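Local coordinates for TIR-like domain-containing protein (Prevotella corporis, PDB 7EBD) that is a TIR-like domain-containing protein with a prokaryotic STING domain that binds C2E as a two-chain assembly, at residues E51-D54 and T55-K59. Residues are numbered along the deposited sequence; the frame is centred on the assembly and turned at random.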
ATOM      1  N   GLU A  51       1.584  12.616  13.844  1.00 57.98           N
ATOM      2  CA  GLU A  51       2.254  13.260  14.971  1.00 58.82           C
ATOM      3  C   GLU A  51       3.081  12.250  15.756  1.00 55.33           C
ATOM      4  O   GLU A  51       4.252  12.493  16.072  1.00 66.11           O
ATOM      5  CB  GLU A  51       1.222  13.932  15.875  1.00 64.49           C
ATOM      6  CG  GLU A  51       0.640  15.214  15.307  1.00 78.90           C
ATOM      7  CD  GLU A  51      -0.403  15.826  16.218  1.00 87.62           C
ATOM      8  OE1 GLU A  51      -0.428  15.474  17.417  1.00 90.10           O
ATOM      9  OE2 GLU A  51      -1.201  16.656  15.735  1.00 89.99           O
ATOM     10  N   THR A  52       2.485  11.106  16.074  1.00 47.66           N
ATOM     11  CA  THR A  52       3.207   9.956  16.593  1.00 57.47           C
ATOM     12  C   THR A  52       2.621   8.709  15.951  1.00 65.73           C
ATOM     13  O   THR A  52       1.474   8.705  15.496  1.00 62.01           O
ATOM     14  CB  THR A  52       3.129   9.862  18.124  1.00 62.24           C
ATOM     15  OG1 THR A  52       3.859   8.712  18.569  1.00 61.10           O
ATOM     16  CG2 THR A  52       1.681   9.746  18.584  1.00 55.65           C
ATOM     17  N   LEU A  53       3.423   7.648  15.899  1.00 70.99           N
ATOM     18  CA  LEU A  53       2.955   6.394  15.316  1.00 79.42           C
ATOM     19  C   LEU A  53       2.025   5.735  16.324  1.00 84.29           C
ATOM     20  O   LEU A  53       2.437   4.935  17.165  1.00 84.37           O
ATOM     21  CB  LEU A  53       4.124   5.495  14.939  1.00 82.24           C
ATOM     22  CG  LEU A  53       4.918   6.001  13.736  1.00 80.48           C
ATOM     23  CD1 LEU A  53       6.012   5.021  13.339  1.00 82.52           C
ATOM     24  CD2 LEU A  53       3.970   6.261  12.570  1.00 71.73           C
ATOM     25  N   ASP A  54       0.746   6.090  16.231  1.00 81.56           N
ATOM     26  CA  ASP A  54      -0.269   5.628  17.158  1.00 77.30           C
ATOM     27  C   ASP A  54      -0.866   4.310  16.670  1.00 86.49           C
ATOM     28  O   ASP A  54      -0.458   3.747  15.650  1.00 86.61           O
ATOM     29  CB  ASP A  54      -1.340   6.699  17.347  1.00 75.56           C
ATOM     30  CG  ASP A  54      -1.784   7.318  16.039  1.00 83.92           C
ATOM     31  OD1 ASP A  54      -2.419   6.609  15.231  1.00 92.63           O
ATOM     32  OD2 ASP A  54      -1.495   8.512  15.817  1.00 88.03           O
ATOM     33  N   THR A  55      -1.851   3.809  17.419  1.00 95.35           N
ATOM     34  CA  THR A  55      -2.407   2.488  17.137  1.00 96.77           C
ATOM     35  C   THR A  55      -3.066   2.426  15.763  1.00 90.67           C
ATOM     36  O   THR A  55      -2.995   1.397  15.081  1.00 96.00           O
ATOM     37  CB  THR A  55      -3.411   2.101  18.224  1.00 92.28           C
ATOM     38  OG1 THR A  55      -4.449   3.088  18.291  1.00 89.22           O
ATOM     39  CG2 THR A  55      -2.717   2.011  19.575  1.00 91.58           C
ATOM     40  N   ASP A  56      -3.709   3.511  15.336  1.00 67.42           N
ATOM     41  CA  ASP A  56      -4.485   3.511  14.095  1.00 51.81           C
ATOM     42  C   ASP A  56      -4.132   4.746  13.272  1.00 35.54           C
ATOM     43  O   ASP A  56      -4.585   5.853  13.578  1.00 42.83           O
ATOM     44  CB  ASP A  56      -5.980   3.457  14.391  1.00 49.12           C
ATOM     45  CG  ASP A  56      -6.788   2.944  13.217  1.00 48.68           C
ATOM     46  OD1 ASP A  56      -6.293   3.016  12.071  1.00 47.28           O
ATOM     47  OD2 ASP A  56      -7.918   2.461  13.440  1.00 43.10           O
ATOM     48  N   ILE A  57      -3.343   4.550  12.214  1.00 36.88           N
ATOM     49  CA  ILE A  57      -2.965   5.668  11.356  1.00 28.34           C
ATOM     50  C   ILE A  57      -4.131   6.088  10.471  1.00 33.63           C
ATOM     51  O   ILE A  57      -4.224   7.254  10.068  1.00 22.84           O
ATOM     52  CB  ILE A  57      -1.718   5.302  10.530  1.00 25.24           C
ATOM     53  CG1 ILE A  57      -0.536   5.032  11.463  1.00 35.71           C
ATOM     54  CG2 ILE A  57      -1.361   6.406   9.544  1.00 20.36           C
ATOM     55  CD1 ILE A  57       0.754   4.770  10.741  1.00 34.78           C
ATOM     56  N   LYS A  58      -5.050   5.167  10.173  1.00 35.31           N
ATOM     57  CA  LYS A  58      -6.215   5.526   9.371  1.00 36.05           C
ATOM     58  C   LYS A  58      -7.083   6.556  10.085  1.00 31.05           C
ATOM     59  O   LYS A  58      -7.621   7.471   9.452  1.00 37.41           O
ATOM     60  CB  LYS A  58      -7.027   4.274   9.037  1.00 39.46           C
ATOM     61  CG  LYS A  58      -6.432   3.434   7.921  1.00 51.00           C
ATOM     62  CD  LYS A  58      -7.274   2.198   7.643  1.00 65.42           C
ATOM     63  CE  LYS A  58      -7.218   1.216   8.806  1.00 79.59           C
ATOM     64  NZ  LYS A  58      -7.863  -0.085   8.468  1.00 85.68           N
ATOM     65  N   LYS A  59      -7.215   6.435  11.409  1.00 37.08           N
ATOM     66  CA  LYS A  59      -8.006   7.404  12.159  1.00 28.75           C
ATOM     67  C   LYS A  59      -7.332   8.770  12.181  1.00 20.87           C
ATOM     68  O   LYS A  59      -7.999   9.800  12.024  1.00 22.39           O
ATOM     69  CB  LYS A  59      -8.251   6.895  13.579  1.00 31.85           C
ATOM     70  CG  LYS A  59      -9.097   5.633  13.638  1.00 38.93           C
ATOM     71  CD  LYS A  59      -9.320   5.169  15.070  1.00 44.08           C
ATOM     72  CE  LYS A  59     -10.490   4.199  15.156  1.00 46.77           C
ATOM     73  NZ  LYS A  59     -10.572   3.532  16.486  1.00 38.74           N
TER
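The flat carboxylate of D54 turns its OD1 edge to D56 and has T52 O over one face, 3.0 Å from D54 OD2. Beyond OD1, and close to the carboxylate plane, D56 N makes a weak hydrogen bond, 3.4 Å from D54 OD1 and bent to 127°. D56 O is also beyond OD1 but tilted from the plane, 2.8 Å from D54 OD1; both are acceptors as modelled, so this is a close approach and not a counted hydrogen bond. OD2 has S60 OG as its hydrogen-bond partner, one turn into the helix. The two carbonyl oxygens would tend to raise the pKa of D54, while S60, D56 N and the nearby helix start would tend to offset this; the net effect is not decided. The first torsion of D54 (chi1 45°) puts CG between the backbone N and the carbonyl carbon, folding the group back over the following residues.

The side chain of D56 leaves the backbone away from 51-54, and its OD1 accepts a weak, bent bond from K58 N (3.1 Å from D56 OD1, 129°), which caps the start of the helix.

L53 and I57 supply the apolar part: they lie side by side, pointing the same way, and their ends touch at L53 CD2 and I57 CD1, 4.0 Å apart. Both pack on helix 104-111, L53 against I107 and I57 against L104. T52 OG1 is hydrogen-bonded to E130 OE2, upstream of the inverse gamma turn centred on L53.

With D56 as N-cap and D54 reaching D56 N in a weakly bonded Asx turn, the stretch is a capped helix start, leading from strand 42-47 into helix 57-67 of the prokaryotic STING domain.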